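KauB (Pseudomonas aeruginosa PAO1, PDB 6B4R) probably oxidises aminoaldehydes and a broad range of other aldehydes to carboxylic acids with NAD(P)+. Local coordinates at residues R21-G26 with L206-G211; V63-N68 with V216-P221; L103-D108 with S114-I119; S193-L198 with D346-N351. All blocks are in the same frame, centred on the assembly; numbering follows the deposited sequence.

Contacts 1 and 2 adjoin at one end of the coenzyme-binding region, contacts 3 and 4 around the potassium site. Helix 198-210 and strand 217-219 follow each other in the chain and supply the second segments of contacts 1 and 2, which also touch directly: N25 N bonds to N218 OD1 and V219 N to F23 O. Contact 1 is apolar and only partly buried, while contact 2 is a buried meeting of helix and strand with an amide in the interior. Contact 3, buried too, pairs two hydroxyls. Contact 4 lies at the surface and relies on charge. D108 of contact 3 and K195 of contact 4 bind the same potassium ion, and D108 OD2 accepts from L198 N.

Contact 1. Residues R21-G26 with L206-G211; sequences RAFVNG and LAVEAG
With chi1 of -167° placing CG opposite its backbone nitrogen, F23 extends its ring from strand 22-24 toward helix 198-210, where V208 waits with chi1 of 168°, a setting that leaves CG2 beside the helix backbone N and brings that methyl forward. CG2 arrives at the edge of the phenyl ring and near its plane, 3.5 Å from F23 CZ, and the neighbouring F23 CE2 is almost as near. A beta-branched valine suits this place, since it presents a methyl to the ring without needing a long, mobile chain. Strand 22-24 is the first arm of a small beta hairpin with strand 27-29, and helix 198-210 is the crossover helix between parallel strands 187-191 and 217-219 of the Rossmann-like sheet. N25 and G26 both take positive phi in the turn, readily adopted by glycine and tolerated by asparagine, and G26 CA lies 4.1 Å from V208 CG2. The ring also meets Y28 edge-to-face and touches A204 and Q205 one turn earlier on the helix. Just beyond V208 the helix closes in a Schellman motif, G211 taking a positive phi of 126° and its N bonding to V208 O.

Contact 2. Residues V63-N68 with V216-P221; sequences VKVARN and VFNVLP
V65 sets its CG1 methyl obliquely beside the OD1 end of the N218 amide, 4.0 Å from OD1, and on the next residue of the helix the CB of A66 lies 4.2 Å from N218 ND2. One neighbour thus lies near each end of the amide. Helix 56-72 here packs on one face of the mixed sheet of the Rossmann-like coenzyme-binding domain, near its border, where strand 217-219 runs parallel to strand 187-191. The strand has two faces: N218 points toward this helix, whereas F217 and V219 pack on helix 198-210, which gives the layering of an alpha/beta/alpha sandwich. Small residues suit the helix face. A66 lets the backbones come close, with its CA 5.7 Å from that of V216, and its carbonyl is further held by S187 OG. V65 offers a branched, apolar surface that also reaches V24 and N25, so that it bridges the strand and the hairpin turn before strand 27-29. N218 carries its CG beside the backbone N (chi1 -54°), and the amide, turned by chi2 of -90°, directs its two ends to different backbones. Contact with the methyls alone would leave a buried amide poorly paired; instead ND2 donates weakly to G215 O, and OD1 accepts a hydrogen bond from N25 N at 2.8 Å.

Contact 3. Residues L103-D108 with S114-I119; sequences LLETLD and SDSLHI. With K (potassium ion), chain G.
The carboxylate of E105, the flat group nearest to this contact, has its polar end engaged away from S116: OE2 bonds to T199 OG1 and weakly to L171 N, while it is the CB of E105 that S116 OG approaches, at 3.5 Å. The chain bend at chi2 (-73°) carries the carboxylate round to those partners. On the second helix the other flat group, the H118 imidazole, has L117 CG over one face, 4.1 Å above the plane and shifted toward the rim. Helices 98-109 and 113-133 are consecutive helices of the aldehyde dehydrogenase fold, joined by a short turn and packed at a slant, and the closest pass of these segments is E105 against S116. Serine and threonine keep the helices close here, and of E105 only the CB faces S116. S116 holds OG beside its own backbone N (chi1 -67°), pointed at T106, and the two hydroxyl oxygens, S116 OG and T106 OG1, approach to 3.1 Å, close enough for a possible hydrogen bond. T106 OG1 bonds to K111 O of the connection; S116 OG has P112 O as a weak, competing acceptor. Near the far end of the first helix D108 grips potassium twice, through its backbone O at 2.7 Å and through OD1 at 2.8 Å.

Contact 4. Residues S193-L198 with D346-N351; sequences SEKSPL and DTQQMN. With K (potassium ion), chain G.
K195 works at both ends: its backbone O binds potassium at 2.9 Å while its side chain forms a salt bridge with D346. The modelled separation of K195 NZ and D346 OD1, 2.4 Å, is doubtfully short at this resolution, although opposite charges face each other as in a salt bridge. The lysine chain runs extended to CE and turns at chi4 (-62°), so that the ammonium meets the carboxylate with the two side chains crossing at about a right angle. Aspartate has two jobs that suit its short reach. Its chi1 of 57° puts CG in the crowded position between N and the carbonyl carbon, and from there OD2 caps helix 347-362 by accepting from Q349 N at 2.8 Å, nearly along the C-O axis, with an N-H...O angle of 159°; OD1 remains for the lysine. Q348 OE1 lies 3.6 Å from K195 NZ, near it but not bonded to it. On the other segment S193 begins a type I turn, and its OG accepts from K195 N at 3.0 Å, an ST turn, which probably helps to set the K195 carbonyl toward the ion. Water 1 donates to E194 O and joins K195 O, L40 O and both the O and OD1 of D108 round potassium, a set dominated by backbone carbonyls and an aspartate, as in the intrasubunit monovalent cation site of other aldehyde dehydrogenases.

Contact 1. Residues R21-G26 with L206-G211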
loop_
_atom_site.group_PDB
_atom_site.type_symbol
_atom_site.label_atom_id
_atom_site.label_comp_id
_atom_site.label_asym_id
_atom_site.label_seq_id
_atom_site.Cartn_x
_atom_site.Cartn_y
_atom_site.Cartn_z
ATOM N N ARG A 21 -37.128 -20.576 11.720
ATOM C CA ARG A 21 -36.187 -21.516 12.320
ATOM C C ARG A 21 -34.748 -21.033 12.201
ATOM O O ARG A 21 -34.440 -20.169 11.384
ATOM C CB ARG A 21 -36.328 -22.899 11.683
ATOM C CG ARG A 21 -37.600 -23.630 12.073
ATOM C CD ARG A 21 -37.733 -24.936 11.310
ATOM N NE ARG A 21 -37.754 -24.714 9.867
ATOM C CZ ARG A 21 -37.845 -25.684 8.963
ATOM N NH1 ARG A 21 -37.924 -26.948 9.351
ATOM N NH2 ARG A 21 -37.856 -25.386 7.671
ATOM N N ALA A 22 -33.875 -21.589 13.032
ATOM C CA ALA A 22 -32.449 -21.317 12.937
ATOM C C ALA A 22 -31.884 -22.022 11.711
ATOM O O ALA A 22 -32.505 -22.938 11.176
ATOM C CB ALA A 22 -31.737 -21.788 14.192
ATOM N N PHE A 23 -30.711 -21.590 11.265
ATOM C CA PHE A 23 -30.061 -22.203 10.113
ATOM C C PHE A 23 -28.661 -22.658 10.495
ATOM O O PHE A 23 -27.733 -21.852 10.561
ATOM C CB PHE A 23 -29.994 -21.216 8.948
ATOM C CG PHE A 23 -29.623 -21.847 7.634
ATOM C CD1 PHE A 23 -30.605 -22.335 6.783
ATOM C CD2 PHE A 23 -28.296 -21.943 7.242
ATOM C CE1 PHE A 23 -30.270 -22.910 5.572
ATOM C CE2 PHE A 23 -27.956 -22.515 6.031
ATOM C CZ PHE A 23 -28.944 -23.000 5.195
ATOM N N VAL A 24 -28.515 -23.952 10.757
ATOM C CA VAL A 24 -27.229 -24.507 11.160
ATOM C C VAL A 24 -26.807 -25.654 10.247
ATOM O O VAL A 24 -27.589 -26.568 9.985
ATOM C CB VAL A 24 -27.262 -25.007 12.618
ATOM C CG1 VAL A 24 -25.892 -25.522 13.037
ATOM C CG2 VAL A 24 -27.725 -23.898 13.549
ATOM N N ASN A 25 -25.567 -25.594 9.767
ATOM C CA ASN A 25 -25.001 -26.636 8.916
ATOM C C ASN A 25 -25.828 -26.885 7.659
ATOM O O ASN A 25 -26.123 -28.028 7.313
ATOM C CB ASN A 25 -24.814 -27.938 9.704
ATOM C CG ASN A 25 -23.819 -28.879 9.051
ATOM O OD1 ASN A 25 -23.000 -28.466 8.231
ATOM N ND2 ASN A 25 -23.885 -30.155 9.415
ATOM N N GLY A 26 -26.213 -25.804 6.988
ATOM C CA GLY A 26 -26.903 -25.895 5.715
ATOM C C GLY A 26 -28.370 -26.279 5.790
ATOM O O GLY A 26 -29.018 -26.444 4.759
ATOM N N LEU A 206 -29.985 -18.596 1.042
ATOM C CA LEU A 206 -29.505 -18.033 -0.217
ATOM C C LEU A 206 -27.993 -18.176 -0.364
ATOM O O LEU A 206 -27.481 -18.330 -1.474
ATOM C CB LEU A 206 -29.906 -16.562 -0.339
ATOM C CG LEU A 206 -31.402 -16.243 -0.308
ATOM C CD1 LEU A 206 -31.629 -14.756 -0.517
ATOM C CD2 LEU A 206 -32.154 -17.057 -1.350
ATOM N N ALA A 207 -27.279 -18.116 0.755
ATOM C CA ALA A 207 -25.835 -18.315 0.741
ATOM C C ALA A 207 -25.507 -19.731 0.279
ATOM O O ALA A 207 -24.623 -19.936 -0.555
ATOM C CB ALA A 207 -25.248 -18.056 2.120
ATOM N N VAL A 208 -26.232 -20.700 0.827
ATOM C CA VAL A 208 -26.053 -22.101 0.465
ATOM C C VAL A 208 -26.342 -22.324 -1.019
ATOM O O VAL A 208 -25.609 -23.041 -1.701
ATOM C CB VAL A 208 -26.936 -23.024 1.335
ATOM C CG1 VAL A 208 -26.971 -24.430 0.770
ATOM C CG2 VAL A 208 -26.426 -23.038 2.768
ATOM N N GLU A 209 -27.395 -21.686 -1.521
ATOM C CA GLU A 209 -27.767 -21.807 -2.928
ATOM C C GLU A 209 -26.709 -21.198 -3.840
ATOM O O GLU A 209 -26.524 -21.644 -4.972
ATOM C CB GLU A 209 -29.121 -21.147 -3.194
ATOM C CG GLU A 209 -30.291 -21.812 -2.487
ATOM C CD GLU A 209 -31.615 -21.133 -2.782
ATOM O OE1 GLU A 209 -31.633 -20.191 -3.602
ATOM O OE2 GLU A 209 -32.640 -21.542 -2.194
ATOM N N ALA A 210 -26.019 -20.176 -3.343
ATOM C CA ALA A 210 -25.016 -19.473 -4.135
ATOM C C ALA A 210 -23.711 -20.256 -4.239
ATOM O O ALA A 210 -22.898 -20.001 -5.128
ATOM C CB ALA A 210 -24.760 -18.094 -3.550
ATOM N N GLY A 211 -23.511 -21.204 -3.331
ATOM C CA GLY A 211 -22.318 -22.029 -3.357
ATOM C C GLY A 211 -21.537 -22.057 -2.056
ATOM O O GLY A 211 -20.576 -22.815 -1.925
#

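Contact 2. Residues V63-N68 with V216-P221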
loop_
_atom_site.group_PDB
_atom_site.type_symbol
_atom_site.label_atom_id
_atom_site.label_comp_id
_atom_site.label_asym_id
_atom_site.label_seq_id
_atom_site.Cartn_x
_atom_site.Cartn_y
_atom_site.Cartn_z
ATOM N N VAL A 63 -20.997 -23.584 16.851
ATOM C CA VAL A 63 -19.554 -23.369 16.875
ATOM C C VAL A 63 -18.802 -24.609 16.395
ATOM O O VAL A 63 -17.884 -24.507 15.577
ATOM C CB VAL A 63 -19.056 -22.948 18.274
ATOM C CG1 VAL A 63 -17.541 -23.008 18.342
ATOM C CG2 VAL A 63 -19.550 -21.548 18.611
ATOM N N LYS A 64 -19.202 -25.775 16.897
ATOM C CA LYS A 64 -18.605 -27.040 16.477
ATOM C C LYS A 64 -18.741 -27.226 14.969
ATOM O O LYS A 64 -17.787 -27.607 14.290
ATOM C CB LYS A 64 -19.249 -28.219 17.211
ATOM C CG LYS A 64 -18.871 -28.321 18.681
ATOM C CD LYS A 64 -19.536 -29.521 19.344
ATOM C CE LYS A 64 -19.160 -29.616 20.816
ATOM N NZ LYS A 64 -19.852 -30.743 21.503
ATOM N N VAL A 65 -19.934 -26.943 14.457
ATOM C CA VAL A 65 -20.201 -27.003 13.027
ATOM C C VAL A 65 -19.338 -26.002 12.254
ATOM O O VAL A 65 -18.706 -26.355 11.256
ATOM C CB VAL A 65 -21.691 -26.743 12.733
ATOM C CG1 VAL A 65 -21.907 -26.493 11.259
ATOM C CG2 VAL A 65 -22.538 -27.915 13.216
ATOM N N ALA A 66 -19.309 -24.760 12.727
ATOM C CA ALA A 66 -18.502 -23.715 12.101
ATOM C C ALA A 66 -17.018 -24.073 12.108
ATOM O O ALA A 66 -16.319 -23.869 11.117
ATOM C CB ALA A 66 -18.731 -22.376 12.794
ATOM N N ARG A 67 -16.548 -24.606 13.233
ATOM C CA ARG A 67 -15.156 -25.023 13.372
ATOM C C ARG A 67 -14.789 -26.110 12.366
ATOM O O ARG A 67 -13.765 -26.018 11.689
ATOM C CB ARG A 67 -14.885 -25.516 14.797
ATOM C CG ARG A 67 -13.489 -26.090 15.009
ATOM C CD ARG A 67 -12.402 -25.059 14.739
ATOM N NE ARG A 67 -12.513 -23.900 15.619
ATOM C CZ ARG A 67 -11.809 -22.782 15.472
ATOM N NH1 ARG A 67 -10.940 -22.670 14.478
ATOM N NH2 ARG A 67 -11.974 -21.774 16.316
ATOM N N ASN A 68 -15.632 -27.135 12.275
ATOM C CA ASN A 68 -15.388 -28.259 11.378
ATOM C C ASN A 68 -15.380 -27.846 9.913
ATOM O O ASN A 68 -14.582 -28.351 9.124
ATOM C CB ASN A 68 -16.421 -29.363 11.604
ATOM C CG ASN A 68 -16.316 -29.980 12.983
ATOM O OD1 ASN A 68 -15.248 -29.977 13.595
ATOM N ND2 ASN A 68 -17.426 -30.515 13.480
ATOM N N VAL A 216 -20.566 -22.978 6.970
ATOM C CA VAL A 216 -19.707 -21.807 6.846
ATOM C C VAL A 216 -20.453 -20.543 7.270
ATOM O O VAL A 216 -19.862 -19.613 7.823
ATOM C CB VAL A 216 -19.152 -21.665 5.414
ATOM C CG1 VAL A 216 -18.288 -20.417 5.286
ATOM C CG2 VAL A 216 -18.350 -22.906 5.042
ATOM N N PHE A 217 -21.759 -20.522 7.028
ATOM C CA PHE A 217 -22.590 -19.395 7.436
ATOM C C PHE A 217 -23.850 -19.870 8.162
ATOM O O PHE A 217 -24.780 -20.393 7.548
ATOM C CB PHE A 217 -22.931 -18.516 6.227
ATOM C CG PHE A 217 -23.959 -17.455 6.511
ATOM C CD1 PHE A 217 -23.923 -16.726 7.688
ATOM C CD2 PHE A 217 -24.953 -17.178 5.589
ATOM C CE1 PHE A 217 -24.870 -15.753 7.947
ATOM C CE2 PHE A 217 -25.898 -16.200 5.841
ATOM C CZ PHE A 217 -25.858 -15.489 7.020
ATOM N N ASN A 218 -23.866 -19.671 9.476
ATOM C CA ASN A 218 -24.967 -20.122 10.319
ATOM C C ASN A 218 -25.716 -18.954 10.955
ATOM O O ASN A 218 -25.139 -17.899 11.205
ATOM C CB ASN A 218 -24.446 -21.073 11.398
ATOM C CG ASN A 218 -23.645 -22.224 10.818
ATOM O OD1 ASN A 218 -24.194 -23.276 10.488
ATOM N ND2 ASN A 218 -22.338 -22.023 10.679
ATOM N N VAL A 219 -27.006 -19.145 11.209
ATOM C CA VAL A 219 -27.832 -18.087 11.783
ATOM C C VAL A 219 -28.603 -18.577 13.007
ATOM O O VAL A 219 -29.433 -19.482 12.907
ATOM C CB VAL A 219 -28.823 -17.509 10.745
ATOM C CG1 VAL A 219 -29.773 -16.516 11.401
ATOM C CG2 VAL A 219 -28.075 -16.851 9.600
ATOM N N LEU A 220 -28.322 -17.972 14.160
ATOM C CA LEU A 220 -28.981 -18.333 15.412
ATOM C C LEU A 220 -29.808 -17.182 15.966
ATOM O O LEU A 220 -29.275 -16.297 16.633
ATOM C CB LEU A 220 -27.955 -18.757 16.463
ATOM C CG LEU A 220 -27.187 -20.063 16.263
ATOM C CD1 LEU A 220 -26.232 -20.271 17.425
ATOM C CD2 LEU A 220 -28.141 -21.240 16.128
ATOM N N PRO A 221 -31.120 -17.190 15.697
ATOM C CA PRO A 221 -32.006 -16.164 16.256
ATOM C C PRO A 221 -32.250 -16.402 17.746
ATOM O O PRO A 221 -32.130 -17.536 18.215
ATOM C CB PRO A 221 -33.298 -16.349 15.461
ATOM C CG PRO A 221 -33.287 -17.783 15.053
ATOM C CD PRO A 221 -31.842 -18.143 14.834
#

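Contact 3. Residues L103-D108 with S114-I119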
loop_
_atom_site.group_PDB
_atom_site.type_symbol
_atom_site.label_atom_id
_atom_site.label_comp_id
_atom_site.label_asym_id
_atom_site.label_seq_id
_atom_site.Cartn_x
_atom_site.Cartn_y
_atom_site.Cartn_z
ATOM N N LEU A 103 -39.597 -6.628 2.091
ATOM C CA LEU A 103 -40.880 -6.786 2.764
ATOM C C LEU A 103 -40.673 -7.377 4.153
ATOM O O LEU A 103 -41.326 -6.973 5.116
ATOM C CB LEU A 103 -41.814 -7.672 1.934
ATOM C CG LEU A 103 -43.214 -7.933 2.495
ATOM C CD1 LEU A 103 -43.949 -6.626 2.769
ATOM C CD2 LEU A 103 -44.011 -8.807 1.540
ATOM N N LEU A 104 -39.754 -8.333 4.248
ATOM C CA LEU A 104 -39.376 -8.913 5.530
ATOM C C LEU A 104 -38.797 -7.853 6.470
ATOM O O LEU A 104 -39.073 -7.861 7.666
ATOM C CB LEU A 104 -38.376 -10.054 5.328
ATOM C CG LEU A 104 -38.964 -11.367 4.807
ATOM C CD1 LEU A 104 -37.867 -12.357 4.452
ATOM C CD2 LEU A 104 -39.903 -11.964 5.842
ATOM N N GLU A 105 -38.001 -6.940 5.918
ATOM C CA GLU A 105 -37.421 -5.843 6.689
ATOM C C GLU A 105 -38.495 -4.942 7.292
ATOM O O GLU A 105 -38.538 -4.731 8.505
ATOM C CB GLU A 105 -36.502 -5.002 5.801
ATOM C CG GLU A 105 -35.103 -5.560 5.639
ATOM C CD GLU A 105 -34.274 -5.393 6.892
ATOM O OE1 GLU A 105 -34.578 -4.471 7.676
ATOM O OE2 GLU A 105 -33.322 -6.177 7.093
ATOM N N THR A 106 -39.352 -4.414 6.423
ATOM C CA THR A 106 -40.413 -3.485 6.802
ATOM C C THR A 106 -41.375 -4.056 7.841
ATOM O O THR A 106 -41.698 -3.397 8.831
ATOM C CB THR A 106 -41.212 -3.056 5.561
ATOM O OG1 THR A 106 -40.390 -2.227 4.731
ATOM C CG2 THR A 106 -42.460 -2.289 5.959
ATOM N N LEU A 107 -41.836 -5.281 7.611
ATOM C CA LEU A 107 -42.730 -5.945 8.552
ATOM C C LEU A 107 -42.040 -6.187 9.893
ATOM O O LEU A 107 -42.653 -6.050 10.948
ATOM C CB LEU A 107 -43.237 -7.268 7.970
ATOM C CG LEU A 107 -44.177 -7.158 6.769
ATOM C CD1 LEU A 107 -44.569 -8.537 6.259
ATOM C CD2 LEU A 107 -45.411 -6.346 7.132
ATOM N N ASP A 108 -40.758 -6.533 9.843
ATOM C CA ASP A 108 -40.009 -6.870 11.048
ATOM C C ASP A 108 -39.781 -5.674 11.977
ATOM O O ASP A 108 -40.182 -5.704 13.140
ATOM C CB ASP A 108 -38.664 -7.496 10.676
ATOM C CG ASP A 108 -38.267 -8.619 11.608
ATOM O OD1 ASP A 108 -38.816 -8.690 12.727
ATOM O OD2 ASP A 108 -37.397 -9.430 11.225
ATOM N N SER A 114 -39.998 1.621 0.778
ATOM C CA SER A 114 -39.170 2.233 -0.255
ATOM C C SER A 114 -37.711 2.287 0.180
ATOM O O SER A 114 -36.799 2.216 -0.648
ATOM C CB SER A 114 -39.667 3.639 -0.587
ATOM O OG SER A 114 -40.955 3.600 -1.176
ATOM N N ASP A 115 -37.495 2.412 1.485
ATOM C CA ASP A 115 -36.148 2.406 2.039
ATOM C C ASP A 115 -35.570 0.995 2.051
ATOM O O ASP A 115 -34.404 0.789 1.715
ATOM C CB ASP A 115 -36.140 2.989 3.454
ATOM C CG ASP A 115 -36.485 4.464 3.478
ATOM O OD1 ASP A 115 -36.345 5.125 2.429
ATOM O OD2 ASP A 115 -36.892 4.964 4.549
ATOM N N SER A 116 -36.391 0.025 2.440
ATOM C CA SER A 116 -35.949 -1.361 2.514
ATOM C C SER A 116 -35.521 -1.876 1.149
ATOM O O SER A 116 -34.541 -2.609 1.029
ATOM C CB SER A 116 -37.055 -2.250 3.078
ATOM O OG SER A 116 -37.321 -1.938 4.430
ATOM N N LEU A 117 -36.260 -1.484 0.119
ATOM C CA LEU A 117 -35.999 -1.963 -1.229
ATOM C C LEU A 117 -34.878 -1.189 -1.923
ATOM O O LEU A 117 -33.922 -1.786 -2.419
ATOM C CB LEU A 117 -37.276 -1.913 -2.068
ATOM C CG LEU A 117 -37.177 -2.512 -3.471
ATOM C CD1 LEU A 117 -36.768 -3.971 -3.399
ATOM C CD2 LEU A 117 -38.498 -2.360 -4.206
ATOM N N HIS A 118 -34.984 0.136 -1.949
ATOM C CA HIS A 118 -34.059 0.949 -2.740
ATOM C C HIS A 118 -32.756 1.292 -2.021
ATOM O O HIS A 118 -31.743 1.568 -2.665
ATOM C CB HIS A 118 -34.745 2.223 -3.240
ATOM C CG HIS A 118 -36.032 1.972 -3.959
ATOM N ND1 HIS A 118 -36.115 1.173 -5.083
ATOM C CD2 HIS A 118 -37.291 2.405 -3.717
ATOM C CE1 HIS A 118 -37.366 1.129 -5.497
ATOM N NE2 HIS A 118 -38.102 1.869 -4.685
ATOM N N ILE A 119 -32.776 1.274 -0.693
ATOM C CA ILE A 119 -31.572 1.578 0.074
ATOM C C ILE A 119 -30.952 0.330 0.698
ATOM O O ILE A 119 -29.867 -0.090 0.305
ATOM C CB ILE A 119 -31.842 2.628 1.174
ATOM C CG1 ILE A 119 -32.416 3.905 0.560
ATOM C CG2 ILE A 119 -30.568 2.935 1.942
ATOM C CD1 ILE A 119 -32.657 5.008 1.562
HETATM K K K G . -40.132 -7.693 15.016
HETATM O O HOH W 1 -39.280 -9.774 16.815
#

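Contact 4. Residues S193-L198 with D346-N351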
loop_
_atom_site.group_PDB
_atom_site.type_symbol
_atom_site.label_atom_id
_atom_site.label_comp_id
_atom_site.label_asym_id
_atom_site.label_seq_id
_atom_site.Cartn_x
_atom_site.Cartn_y
_atom_site.Cartn_z
ATOM N N SER A 193 -30.655 -9.500 15.899
ATOM C CA SER A 193 -31.409 -8.973 17.028
ATOM C C SER A 193 -32.745 -9.693 17.148
ATOM O O SER A 193 -33.327 -10.100 16.143
ATOM C CB SER A 193 -31.640 -7.472 16.859
ATOM O OG SER A 193 -32.617 -7.003 17.768
ATOM N N GLU A 194 -33.234 -9.843 18.375
ATOM C CA GLU A 194 -34.526 -10.482 18.601
ATOM C C GLU A 194 -35.669 -9.578 18.147
ATOM O O GLU A 194 -36.824 -9.999 18.096
ATOM C CB GLU A 194 -34.705 -10.861 20.075
ATOM C CG GLU A 194 -34.800 -9.678 21.028
ATOM C CD GLU A 194 -33.444 -9.123 21.416
ATOM O OE1 GLU A 194 -32.420 -9.763 21.097
ATOM O OE2 GLU A 194 -33.402 -8.044 22.043
ATOM N N LYS A 195 -35.339 -8.333 17.822
ATOM C CA LYS A 195 -36.320 -7.388 17.308
ATOM C C LYS A 195 -36.448 -7.474 15.788
ATOM O O LYS A 195 -37.349 -6.869 15.210
ATOM C CB LYS A 195 -35.949 -5.960 17.712
ATOM C CG LYS A 195 -35.925 -5.709 19.212
ATOM C CD LYS A 195 -35.596 -4.250 19.503
ATOM C CE LYS A 195 -35.448 -3.989 20.994
ATOM N NZ LYS A 195 -36.710 -4.259 21.737
ATOM N N SER A 196 -35.552 -8.222 15.145
ATOM C CA SER A 196 -35.564 -8.337 13.685
ATOM C C SER A 196 -34.726 -9.504 13.161
ATOM O O SER A 196 -33.640 -9.296 12.624
ATOM C CB SER A 196 -35.066 -7.036 13.053
ATOM O OG SER A 196 -33.751 -6.739 13.491
ATOM N N PRO A 197 -35.233 -10.737 13.303
ATOM C CA PRO A 197 -34.451 -11.913 12.907
ATOM C C PRO A 197 -34.734 -12.427 11.488
ATOM O O PRO A 197 -33.929 -13.192 10.955
ATOM C CB PRO A 197 -34.894 -12.959 13.930
ATOM C CG PRO A 197 -36.332 -12.617 14.188
ATOM C CD PRO A 197 -36.460 -11.113 14.029
ATOM N N LEU A 198 -35.843 -12.003 10.888
ATOM C CA LEU A 198 -36.349 -12.628 9.664
ATOM C C LEU A 198 -35.404 -12.613 8.447
ATOM O O LEU A 198 -35.224 -13.642 7.794
ATOM C CB LEU A 198 -37.717 -12.043 9.291
ATOM C CG LEU A 198 -38.780 -12.122 10.395
ATOM C CD1 LEU A 198 -40.128 -11.613 9.903
ATOM C CD2 LEU A 198 -38.899 -13.536 10.956
ATOM N N ASP A 346 -40.463 -1.051 18.330
ATOM C CA ASP A 346 -41.438 -1.651 19.244
ATOM C C ASP A 346 -41.994 -0.657 20.266
ATOM O O ASP A 346 -41.694 0.535 20.215
ATOM C CB ASP A 346 -40.863 -2.894 19.946
ATOM C CG ASP A 346 -39.584 -2.604 20.726
ATOM O OD1 ASP A 346 -38.846 -3.566 21.024
ATOM O OD2 ASP A 346 -39.314 -1.427 21.047
ATOM N N THR A 347 -42.804 -1.161 21.193
ATOM C CA THR A 347 -43.412 -0.327 22.226
ATOM C C THR A 347 -42.362 0.220 23.192
ATOM O O THR A 347 -42.407 1.390 23.578
ATOM C CB THR A 347 -44.489 -1.106 23.016
ATOM O OG1 THR A 347 -45.545 -1.496 22.129
ATOM C CG2 THR A 347 -45.067 -0.246 24.132
ATOM N N GLN A 348 -41.414 -0.635 23.568
ATOM C CA GLN A 348 -40.344 -0.260 24.489
ATOM C C GLN A 348 -39.507 0.899 23.952
ATOM O O GLN A 348 -39.177 1.833 24.685
ATOM C CB GLN A 348 -39.441 -1.461 24.768
ATOM C CG GLN A 348 -38.262 -1.153 25.676
ATOM C CD GLN A 348 -37.313 -2.326 25.819
ATOM O OE1 GLN A 348 -37.489 -3.364 25.179
ATOM N NE2 GLN A 348 -36.298 -2.168 26.660
ATOM N N GLN A 349 -39.162 0.829 22.671
ATOM C CA GLN A 349 -38.381 1.878 22.034
ATOM C C GLN A 349 -39.184 3.170 21.978
ATOM O O GLN A 349 -38.642 4.258 22.175
ATOM C CB GLN A 349 -37.956 1.455 20.625
ATOM C CG GLN A 349 -37.042 2.448 19.923
ATOM C CD GLN A 349 -35.668 2.537 20.564
ATOM O OE1 GLN A 349 -35.181 1.572 21.158
ATOM N NE2 GLN A 349 -35.036 3.701 20.451
ATOM N N MET A 350 -40.483 3.040 21.716
ATOM C CA MET A 350 -41.376 4.192 21.660
ATOM C C MET A 350 -41.444 4.906 23.005
ATOM O O MET A 350 -41.347 6.133 23.070
ATOM C CB MET A 350 -42.779 3.766 21.226
ATOM C CG MET A 350 -43.735 4.931 21.034
ATOM S SD MET A 350 -45.441 4.414 20.767
ATOM C CE MET A 350 -45.776 3.544 22.295
ATOM N N ASN A 351 -41.612 4.130 24.072
ATOM C CA ASN A 351 -41.678 4.679 25.424
ATOM C C ASN A 351 -40.390 5.390 25.812
ATOM O O ASN A 351 -40.416 6.419 26.485
ATOM C CB ASN A 351 -41.990 3.578 26.439
ATOM C CG ASN A 351 -43.373 2.991 26.254
ATOM O OD1 ASN A 351 -44.286 3.667 25.784
ATOM N ND2 ASN A 351 -43.534 1.726 26.623
HETATM K K K G . -40.132 -7.693 15.016
HETATM O O HOH W 1 -39.280 -9.774 16.815
#